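Glutamyl-tRNA synthetase, cytoplasmic (Saccharomyces cerevisiae, PDB 2HRA) attaches glutamate to tRNA(Glu) after activating it with ATP, this N-terminal GST-like domain being the part that joins the synthetase to the cofactor Arc1p. Local coordinates at residues Val32-Ile42 and Pro175-Leu184; Asp86-Val97 and Ile129-Ala138. One frame throughout, in Å; residues are numbered along the deposited sequence.

Contact 1 of 2, residues Val32-Ile42 and Pro175-Leu184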
loop_
_atom_site.group_PDB
_atom_site.type_symbol
_atom_site.label_atom_id
_atom_site.label_comp_id
_atom_site.label_asym_id
_atom_site.label_seq_id
_atom_site.Cartn_x
_atom_site.Cartn_y
_atom_site.Cartn_z
ATOM N N VAL A 32 3.884 8.375 1.536
ATOM C CA VAL A 32 4.743 7.281 1.066
ATOM C C VAL A 32 3.942 6.211 0.324
ATOM O O VAL A 32 2.827 5.847 0.744
ATOM C CB VAL A 32 5.520 6.681 2.280
ATOM C CG1 VAL A 32 6.323 5.416 1.873
ATOM C CG2 VAL A 32 6.439 7.748 2.897
ATOM N N ALA A 33 4.515 5.719 -0.774
ATOM C CA ALA A 33 3.864 4.783 -1.677
ATOM C C ALA A 33 3.863 3.352 -1.138
ATOM O O ALA A 33 4.370 2.418 -1.770
ATOM C CB ALA A 33 4.524 4.840 -3.047
ATOM N N TYR A 34 3.272 3.163 0.037
ATOM C CA TYR A 34 3.268 1.842 0.671
ATOM C C TYR A 34 2.512 0.839 -0.176
ATOM O O TYR A 34 2.943 -0.296 -0.329
ATOM C CB TYR A 34 2.721 1.894 2.121
ATOM C CG TYR A 34 3.696 2.484 3.111
ATOM C CD1 TYR A 34 3.468 3.739 3.679
ATOM C CD2 TYR A 34 4.878 1.839 3.427
ATOM C CE1 TYR A 34 4.357 4.284 4.558
ATOM C CE2 TYR A 34 5.794 2.411 4.334
ATOM C CZ TYR A 34 5.528 3.617 4.875
ATOM O OH TYR A 34 6.415 4.216 5.762
ATOM N N ALA A 35 1.387 1.238 -0.737
ATOM C CA ALA A 35 0.561 0.307 -1.483
ATOM C C ALA A 35 1.333 -0.308 -2.646
ATOM O O ALA A 35 1.266 -1.511 -2.885
ATOM C CB ALA A 35 -0.675 0.991 -1.988
ATOM N N GLU A 36 2.060 0.565 -3.343
ATOM C CA GLU A 36 2.873 0.256 -4.497
ATOM C C GLU A 36 3.995 -0.637 -4.080
ATOM O O GLU A 36 4.245 -1.651 -4.726
ATOM C CB GLU A 36 3.442 1.542 -5.121
ATOM C CG GLU A 36 2.398 2.435 -5.825
ATOM C CD GLU A 36 1.610 3.385 -4.854
ATOM O OE1 GLU A 36 1.784 3.316 -3.631
ATOM O OE2 GLU A 36 0.815 4.221 -5.339
ATOM N N LEU A 37 4.678 -0.283 -3.001
ATOM C CA LEU A 37 5.752 -1.119 -2.488
ATOM C C LEU A 37 5.268 -2.509 -2.081
ATOM O O LEU A 37 5.957 -3.493 -2.352
ATOM C CB LEU A 37 6.478 -0.447 -1.319
ATOM C CG LEU A 37 7.567 -1.235 -0.563
ATOM C CD1 LEU A 37 8.830 -1.495 -1.366
ATOM C CD2 LEU A 37 7.910 -0.447 0.702
ATOM N N ILE A 38 4.111 -2.601 -1.419
ATOM C CA ILE A 38 3.612 -3.904 -0.945
ATOM C C ILE A 38 3.208 -4.774 -2.161
ATOM O O ILE A 38 3.524 -5.980 -2.256
ATOM C CB ILE A 38 2.455 -3.702 0.132
ATOM C CG1 ILE A 38 3.019 -3.084 1.416
ATOM C CG2 ILE A 38 1.821 -5.016 0.551
ATOM C CD1 ILE A 38 1.958 -2.591 2.411
ATOM N N ALA A 39 2.580 -4.139 -3.141
ATOM C CA ALA A 39 2.228 -4.808 -4.394
ATOM C C ALA A 39 3.434 -5.516 -5.007
ATOM O O ALA A 39 3.322 -6.649 -5.495
ATOM C CB ALA A 39 1.626 -3.804 -5.376
ATOM N N ALA A 40 4.567 -4.797 -5.034
ATOM C CA ALA A 40 5.825 -5.278 -5.589
ATOM C C ALA A 40 6.378 -6.384 -4.730
ATOM O O ALA A 40 6.886 -7.350 -5.235
ATOM C CB ALA A 40 6.845 -4.125 -5.702
ATOM N N ARG A 41 6.257 -6.262 -3.414
ATOM C CA ARG A 41 6.682 -7.345 -2.532
ATOM C C ARG A 41 5.880 -8.618 -2.744
ATOM O O ARG A 41 6.436 -9.724 -2.695
ATOM C CB ARG A 41 6.647 -6.890 -1.076
ATOM C CG ARG A 41 7.682 -5.812 -0.827
ATOM C CD ARG A 41 7.401 -4.959 0.399
ATOM N NE ARG A 41 7.414 -5.696 1.667
ATOM C CZ ARG A 41 8.493 -5.971 2.415
ATOM N NH1 ARG A 41 9.739 -5.654 2.039
ATOM N NH2 ARG A 41 8.332 -6.635 3.545
ATOM N N ILE A 42 4.580 -8.466 -3.004
ATOM C CA ILE A 42 3.726 -9.607 -3.293
ATOM C C ILE A 42 4.160 -10.266 -4.600
ATOM O O ILE A 42 4.324 -11.481 -4.690
ATOM C CB ILE A 42 2.219 -9.189 -3.330
ATOM C CG1 ILE A 42 1.785 -8.733 -1.924
ATOM C CG2 ILE A 42 1.348 -10.386 -3.872
ATOM C CD1 ILE A 42 0.460 -7.881 -1.859
ATOM N N PRO A 175 4.703 -10.150 7.114
ATOM C CA PRO A 175 5.896 -9.331 6.827
ATOM C C PRO A 175 5.849 -8.567 5.509
ATOM O O PRO A 175 6.420 -7.461 5.388
ATOM C CB PRO A 175 7.018 -10.369 6.740
ATOM C CG PRO A 175 6.544 -11.550 7.437
ATOM C CD PRO A 175 5.058 -11.546 7.412
ATOM N N ILE A 176 5.225 -9.177 4.509
ATOM C CA ILE A 176 5.044 -8.535 3.212
ATOM C C ILE A 176 4.475 -7.138 3.386
ATOM O O ILE A 176 4.890 -6.228 2.668
ATOM C CB ILE A 176 4.164 -9.368 2.250
ATOM C CG1 ILE A 176 5.012 -10.466 1.600
ATOM C CG2 ILE A 176 3.548 -8.476 1.167
ATOM C CD1 ILE A 176 4.249 -11.687 1.077
ATOM N N PHE A 177 3.543 -6.988 4.336
ATOM C CA PHE A 177 2.923 -5.677 4.675
ATOM C C PHE A 177 3.668 -5.021 5.825
ATOM O O PHE A 177 4.134 -3.907 5.721
ATOM C CB PHE A 177 1.484 -5.852 5.154
ATOM C CG PHE A 177 0.522 -6.238 4.076
ATOM C CD1 PHE A 177 0.595 -7.493 3.480
ATOM C CD2 PHE A 177 -0.454 -5.361 3.671
ATOM C CE1 PHE A 177 -0.287 -7.852 2.483
ATOM C CE2 PHE A 177 -1.354 -5.701 2.677
ATOM C CZ PHE A 177 -1.266 -6.947 2.078
ATOM N N GLY A 178 3.740 -5.734 6.938
ATOM C CA GLY A 178 4.194 -5.155 8.199
ATOM C C GLY A 178 5.676 -4.808 8.315
ATOM O O GLY A 178 6.046 -4.055 9.224
ATOM N N GLU A 179 6.526 -5.377 7.451
ATOM C CA GLU A 179 7.950 -4.996 7.424
ATOM C C GLU A 179 8.300 -4.070 6.241
ATOM O O GLU A 179 9.477 -3.750 6.033
ATOM C CB GLU A 179 8.848 -6.242 7.403
ATOM C CG GLU A 179 8.678 -7.100 8.634
ATOM C CD GLU A 179 9.586 -8.302 8.646
ATOM O OE1 GLU A 179 10.308 -8.549 7.661
ATOM O OE2 GLU A 179 9.561 -9.015 9.658
ATOM N N ALA A 180 7.301 -3.615 5.481
ATOM C CA ALA A 180 7.573 -2.756 4.334
ATOM C C ALA A 180 8.196 -1.431 4.789
ATOM O O ALA A 180 9.141 -0.939 4.175
ATOM C CB ALA A 180 6.304 -2.515 3.506
ATOM N N HIS A 181 7.678 -0.868 5.868
ATOM C CA HIS A 181 8.266 0.340 6.445
ATOM C C HIS A 181 9.732 0.130 6.846
ATOM O O HIS A 181 10.601 0.882 6.425
ATOM C CB HIS A 181 7.464 0.831 7.646
ATOM C CG HIS A 181 8.228 1.783 8.507
ATOM N ND1 HIS A 181 8.386 3.111 8.183
ATOM C CD2 HIS A 181 8.924 1.587 9.651
ATOM C CE1 HIS A 181 9.128 3.701 9.106
ATOM N NE2 HIS A 181 9.470 2.796 10.006
ATOM N N ASP A 182 10.000 -0.878 7.672
ATOM C CA ASP A 182 11.385 -1.234 8.042
ATOM C C ASP A 182 12.289 -1.504 6.829
ATOM O O ASP A 182 13.430 -1.060 6.802
ATOM C CB ASP A 182 11.407 -2.450 8.971
ATOM C CG ASP A 182 10.902 -2.124 10.370
ATOM O OD1 ASP A 182 10.784 -3.070 11.185
ATOM O OD2 ASP A 182 10.652 -0.927 10.656
ATOM N N PHE A 183 11.771 -2.214 5.828
ATOM C CA PHE A 183 12.504 -2.403 4.587
ATOM C C PHE A 183 12.873 -1.078 3.951
ATOM O O PHE A 183 13.996 -0.866 3.512
ATOM C CB PHE A 183 11.702 -3.199 3.560
ATOM C CG PHE A 183 12.305 -3.139 2.178
ATOM C CD1 PHE A 183 13.389 -3.945 1.845
ATOM C CD2 PHE A 183 11.840 -2.239 1.241
ATOM C CE1 PHE A 183 13.969 -3.861 0.593
ATOM C CE2 PHE A 183 12.431 -2.161 -0.021
ATOM C CZ PHE A 183 13.482 -2.971 -0.339
ATOM N N LEU A 184 11.910 -0.186 3.875
ATOM C CA LEU A 184 12.143 1.103 3.253
ATOM C C LEU A 184 13.154 1.939 4.042
ATOM O O LEU A 184 14.071 2.534 3.470
ATOM C CB LEU A 184 10.803 1.829 3.081
ATOM C CG LEU A 184 10.821 3.114 2.284
ATOM C CD1 LEU A 184 11.565 2.959 0.975
ATOM C CD2 LEU A 184 9.361 3.565 2.077
HETATM O O HOH W 1 10.242 -8.552 5.041
#

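Contact 2 of 2, residues Asp86-Val97 and Ile129-Ala138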
loop_
_atom_site.group_PDB
_atom_site.type_symbol
_atom_site.label_atom_id
_atom_site.label_comp_id
_atom_site.label_asym_id
_atom_site.label_seq_id
_atom_site.Cartn_x
_atom_site.Cartn_y
_atom_site.Cartn_z
ATOM N N ASP A 86 -4.976 -11.786 -9.349
ATOM C CA ASP A 86 -5.925 -12.575 -10.136
ATOM C C ASP A 86 -7.228 -12.868 -9.408
ATOM O O ASP A 86 -8.012 -13.672 -9.896
ATOM C CB ASP A 86 -5.294 -13.927 -10.538
ATOM C CG ASP A 86 -5.039 -14.857 -9.344
ATOM O OD1 ASP A 86 -5.280 -14.471 -8.172
ATOM O OD2 ASP A 86 -4.585 -16.002 -9.577
ATOM N N ASN A 87 -7.435 -12.262 -8.236
ATOM C CA ASN A 87 -8.654 -12.481 -7.450
ATOM C C ASN A 87 -9.420 -11.188 -7.188
ATOM O O ASN A 87 -8.845 -10.177 -6.805
ATOM C CB ASN A 87 -8.354 -13.227 -6.137
ATOM C CG ASN A 87 -7.499 -12.430 -5.159
ATOM O OD1 ASN A 87 -6.693 -11.569 -5.537
ATOM N ND2 ASN A 87 -7.665 -12.732 -3.881
ATOM N N GLY A 88 -10.725 -11.230 -7.394
ATOM C CA GLY A 88 -11.565 -10.041 -7.301
ATOM C C GLY A 88 -12.136 -9.622 -8.652
ATOM O O GLY A 88 -11.397 -9.499 -9.654
ATOM N N ASP A 89 -13.455 -9.414 -8.701
ATOM C CA ASP A 89 -14.064 -8.739 -9.848
ATOM C C ASP A 89 -13.371 -7.391 -9.931
ATOM O O ASP A 89 -13.188 -6.710 -8.912
ATOM C CB ASP A 89 -15.600 -8.635 -9.703
ATOM C CG ASP A 89 -16.148 -7.249 -10.037
ATOM O OD1 ASP A 89 -15.629 -6.587 -10.958
ATOM O OD2 ASP A 89 -17.102 -6.810 -9.360
ATOM N N LYS A 90 -12.952 -7.030 -11.137
ATOM C CA LYS A 90 -12.108 -5.855 -11.349
ATOM C C LYS A 90 -12.850 -4.556 -11.060
ATOM O O LYS A 90 -12.255 -3.604 -10.554
ATOM C CB LYS A 90 -11.539 -5.855 -12.771
ATOM C CG LYS A 90 -10.472 -6.927 -12.991
ATOM C CD LYS A 90 -9.836 -6.823 -14.371
ATOM C CE LYS A 90 -9.616 -8.187 -15.016
ATOM N NZ LYS A 90 -9.629 -8.101 -16.523
ATOM N N GLU A 91 -14.145 -4.522 -11.378
ATOM C CA GLU A 91 -15.001 -3.394 -11.001
ATOM C C GLU A 91 -14.983 -3.227 -9.468
ATOM O O GLU A 91 -14.812 -2.124 -8.948
ATOM C CB GLU A 91 -16.442 -3.620 -11.505
ATOM C CG GLU A 91 -17.338 -2.364 -11.479
ATOM C CD GLU A 91 -18.827 -2.671 -11.276
ATOM O OE1 GLU A 91 -19.375 -3.535 -11.996
ATOM O OE2 GLU A 91 -19.461 -2.023 -10.406
ATOM N N GLN A 92 -15.139 -4.328 -8.745
ATOM C CA GLN A 92 -15.171 -4.244 -7.288
ATOM C C GLN A 92 -13.786 -3.917 -6.732
ATOM O O GLN A 92 -13.676 -3.138 -5.792
ATOM C CB GLN A 92 -15.778 -5.502 -6.644
ATOM C CG GLN A 92 -17.327 -5.490 -6.618
ATOM C CD GLN A 92 -17.886 -4.414 -5.703
ATOM O OE1 GLN A 92 -18.489 -3.452 -6.158
ATOM N NE2 GLN A 92 -17.658 -4.564 -4.408
ATOM N N VAL A 93 -12.722 -4.458 -7.315
ATOM C CA VAL A 93 -11.388 -4.065 -6.850
ATOM C C VAL A 93 -11.133 -2.572 -7.077
ATOM O O VAL A 93 -10.639 -1.864 -6.177
ATOM C CB VAL A 93 -10.284 -4.903 -7.505
ATOM C CG1 VAL A 93 -8.931 -4.255 -7.258
ATOM C CG2 VAL A 93 -10.343 -6.319 -6.968
ATOM N N ALA A 94 -11.491 -2.082 -8.260
ATOM C CA ALA A 94 -11.328 -0.649 -8.559
ATOM C C ALA A 94 -12.023 0.271 -7.571
ATOM O O ALA A 94 -11.490 1.311 -7.241
ATOM C CB ALA A 94 -11.786 -0.342 -9.961
ATOM N N LYS A 95 -13.221 -0.078 -7.106
ATOM C CA LYS A 95 -13.915 0.771 -6.107
ATOM C C LYS A 95 -13.101 0.955 -4.850
ATOM O O LYS A 95 -13.094 2.029 -4.249
ATOM C CB LYS A 95 -15.234 0.151 -5.658
ATOM C CG LYS A 95 -16.314 0.001 -6.710
ATOM C CD LYS A 95 -17.698 -0.203 -6.076
ATOM C CE LYS A 95 -17.691 -0.893 -4.663
ATOM N NZ LYS A 95 -17.722 0.057 -3.480
ATOM N N TRP A 96 -12.454 -0.115 -4.404
ATOM C CA TRP A 96 -11.781 -0.082 -3.136
ATOM C C TRP A 96 -10.394 0.502 -3.306
ATOM O O TRP A 96 -9.893 1.170 -2.439
ATOM C CB TRP A 96 -11.763 -1.469 -2.488
ATOM C CG TRP A 96 -13.109 -1.849 -2.035
ATOM C CD1 TRP A 96 -13.989 -2.684 -2.663
ATOM C CD2 TRP A 96 -13.782 -1.364 -0.858
ATOM N NE1 TRP A 96 -15.172 -2.740 -1.951
ATOM C CE2 TRP A 96 -15.061 -1.945 -0.837
ATOM C CE3 TRP A 96 -13.418 -0.503 0.180
ATOM C CZ2 TRP A 96 -15.986 -1.683 0.181
ATOM C CZ3 TRP A 96 -14.328 -0.242 1.176
ATOM C CH2 TRP A 96 -15.596 -0.828 1.180
ATOM N N VAL A 97 -9.767 0.244 -4.427
ATOM C CA VAL A 97 -8.520 0.920 -4.757
ATOM C C VAL A 97 -8.734 2.417 -4.904
ATOM O O VAL A 97 -7.921 3.197 -4.442
ATOM C CB VAL A 97 -7.936 0.375 -6.035
ATOM C CG1 VAL A 97 -6.731 1.225 -6.439
ATOM C CG2 VAL A 97 -7.552 -1.097 -5.806
ATOM N N ILE A 129 -11.390 -7.595 2.241
ATOM C CA ILE A 129 -12.386 -6.649 1.727
ATOM C C ILE A 129 -13.382 -7.268 0.766
ATOM O O ILE A 129 -14.590 -7.007 0.853
ATOM C CB ILE A 129 -11.712 -5.392 1.109
ATOM C CG1 ILE A 129 -11.178 -4.510 2.262
ATOM C CG2 ILE A 129 -12.733 -4.626 0.244
ATOM C CD1 ILE A 129 -10.136 -3.412 1.863
ATOM N N LEU A 130 -12.894 -8.150 -0.100
ATOM C CA LEU A 130 -13.753 -8.766 -1.090
ATOM C C LEU A 130 -14.190 -10.163 -0.704
ATOM O O LEU A 130 -14.914 -10.798 -1.454
ATOM C CB LEU A 130 -13.105 -8.753 -2.471
ATOM C CG LEU A 130 -12.858 -7.376 -3.062
ATOM C CD1 LEU A 130 -12.134 -7.528 -4.383
ATOM C CD2 LEU A 130 -14.195 -6.609 -3.210
ATOM N N GLY A 131 -13.781 -10.635 0.467
ATOM C CA GLY A 131 -14.384 -11.822 1.045
ATOM C C GLY A 131 -13.838 -13.135 0.523
ATOM O O GLY A 131 -14.528 -14.150 0.583
ATOM N N GLY A 132 -12.619 -13.139 -0.006
ATOM C CA GLY A 132 -11.956 -14.400 -0.391
ATOM C C GLY A 132 -11.129 -15.008 0.737
ATOM O O GLY A 132 -11.028 -14.426 1.820
ATOM N N LEU A 133 -10.536 -16.177 0.488
ATOM C CA LEU A 133 -9.585 -16.773 1.424
ATOM C C LEU A 133 -8.285 -16.007 1.393
ATOM O O LEU A 133 -7.592 -15.920 2.399
ATOM C CB LEU A 133 -9.331 -18.253 1.104
ATOM C CG LEU A 133 -8.653 -19.046 2.250
ATOM C CD1 LEU A 133 -9.252 -20.414 2.396
ATOM C CD2 LEU A 133 -7.132 -19.174 2.094
ATOM N N LYS A 134 -8.007 -15.408 0.238
ATOM C CA LYS A 134 -6.769 -14.704 -0.096
ATOM C C LYS A 134 -7.072 -13.222 -0.035
ATOM O O LYS A 134 -8.158 -12.822 -0.421
ATOM C CB LYS A 134 -6.375 -15.000 -1.573
ATOM C CG LYS A 134 -5.209 -15.893 -1.802
ATOM C CD LYS A 134 -5.293 -16.583 -3.171
ATOM C CE LYS A 134 -5.247 -15.614 -4.353
ATOM N NZ LYS A 134 -4.885 -16.333 -5.608
ATOM N N TYR A 135 -6.133 -12.400 0.412
ATOM C CA TYR A 135 -6.330 -10.946 0.223
ATOM C C TYR A 135 -6.187 -10.611 -1.255
ATOM O O TYR A 135 -5.684 -11.417 -2.078
ATOM C CB TYR A 135 -5.414 -10.060 1.093
ATOM C CG TYR A 135 -3.929 -10.315 0.890
ATOM C CD1 TYR A 135 -3.261 -9.881 -0.263
ATOM C CD2 TYR A 135 -3.196 -10.985 1.844
ATOM C CE1 TYR A 135 -1.917 -10.146 -0.447
ATOM C CE2 TYR A 135 -1.839 -11.239 1.663
ATOM C CZ TYR A 135 -1.207 -10.826 0.521
ATOM O OH TYR A 135 0.136 -11.108 0.351
ATOM N N SER A 136 -6.681 -9.440 -1.606
ATOM C CA SER A 136 -6.630 -8.949 -2.977
ATOM C C SER A 136 -5.965 -7.582 -3.018
ATOM O O SER A 136 -5.568 -7.015 -1.992
ATOM C CB SER A 136 -8.054 -8.854 -3.539
ATOM O OG SER A 136 -8.718 -7.751 -2.923
ATOM N N ALA A 137 -5.892 -7.042 -4.220
ATOM C CA ALA A 137 -5.377 -5.708 -4.474
ATOM C C ALA A 137 -6.154 -4.680 -3.704
ATOM O O ALA A 137 -5.616 -3.622 -3.352
ATOM C CB ALA A 137 -5.420 -5.389 -6.023
ATOM N N ALA A 138 -7.432 -4.942 -3.460
ATOM C CA ALA A 138 -8.227 -4.018 -2.660
ATOM C C ALA A 138 -7.590 -3.833 -1.260
ATOM O O ALA A 138 -7.476 -2.718 -0.735
ATOM C CB ALA A 138 -9.692 -4.532 -2.563
#

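Contact 1 of 2, residues Val32-Ile42 and Pro175-Leu184
Pro-175 O is gripped from both faces of its carbonyl plane, by Arg-41 NH2 at 2.8 Å and by Glu-179 N of its own helical turn. Arg-41 NE also donates to Ile-176 O (2.8 Å, N-H...O 167°), both oxygens lying at the guanidinium edge, so two neighbouring carbonyls fix its rotation. A bend at chi3 (63°) turns the group flat over Ala-180, whose CA sits above its centre, while a water links NH2 to Glu-179 OE1. Arg-41 NH1 passes Phe-183 CB at 3.5 Å.

Deeper in, Ile-38 drops CG2 onto the middle of the Phe-177 ring, a CH-pi contact 3.7 Å from the centroid. The Ile-42 and Ile-176 side chains cross at about a right angle, CG1 against CG2. Leu-37 spreads its two methyls between Ala-180 and Phe-183. At the far end Val-32 CG1 and Leu-184 CD2 meet tip to tip at 3.6 Å, beside a weak hydrogen bond between Tyr-34 OH and His-181 ND1 (3.3 Å).

Segments 34-42 and 180-184 run nearly perpendicular (96°). Helix 34-46 of the GST-like N-terminal half packs on the start of helix 180-195; strand 21-26 touches Leu-37 and Leu-184, and helix 137-148 brings Trp-143 against Phe-177 and Ile-38.

Contact 2 of 2, residues Asp86-Val97 and Ile129-Ala138
Trp-96 and Ile-129 form the close-packed end of this contact: CG2 of Ile-129 stands over one face of the indole, 3.5 Å from the centroid of the five-membered ring and only 5° off its normal. With CG1 of Ile-129 beside the backbone N (chi1 -74°), the CG2 methyl takes the position opposite that N and faces the indole. Beside it, Leu-130 divides its branches, CD2 lying near Trp-96 CD1 and Gln-92 CB while CD1 presses on Val-93 CG2 at 3.4 Å, tighter than a usual carbon contact. Trp-96 CB meets Ala-138 CB at 3.7 Å, and Val-93 CG1 reaches Ala-137 CB; the small alanines bring the start of helix 137-148 close to helix 90-104.

Both helices begin here with a side-chain N-cap. Ser-136 OG accepts from Ala-138 N, and Asp-89 OD1 from Gln-92 N, in the all-helical C-terminal half of the GST-like fold, where helices 109-122 and 162-172 also pack on Ile-129. Ile-129 and Leu-130 belong to the region 124-133 that interacts with Arc1p.

Toward solvent the packing gives way to polar pairs. Asn-87 ND2 donates to Tyr-135 O (3.0 Å, N-H...O 166°); ND2 comes from above the carbonyl plane of Tyr-135, while Tyr-135 O lies in the plane of the Asn-87 amide. Next to it the exposed Lys-134, bent at chi3, swings NZ to Asp-86 OD1 in a salt bridge of 3.2 Å, on the syn lone pair of the carboxylate.

Contact 1 is the more central, its centre about 7 Å from the centre of the chain, and contact 2 the more peripheral at about 14 Å; both are partly buried. Contact 1 ties the N-terminal half to the C-terminal helix, and an arginine bonded to two backbone carbonyls lies in the midst of its interface; contact 2 joins two parts of the helical half through helix starts and loops, with a hydrogen bond from an asparagine amide and an exposed salt bridge. Tyr-135 connects them: its ring packs on Ile-42 and edge-to-face with Phe-177. Helix 137-148, which begins in contact 2, also backs contact 1. Both touch Arc1p-interacting regions, 159-175 at contact 1 and 124-133 at contact 2.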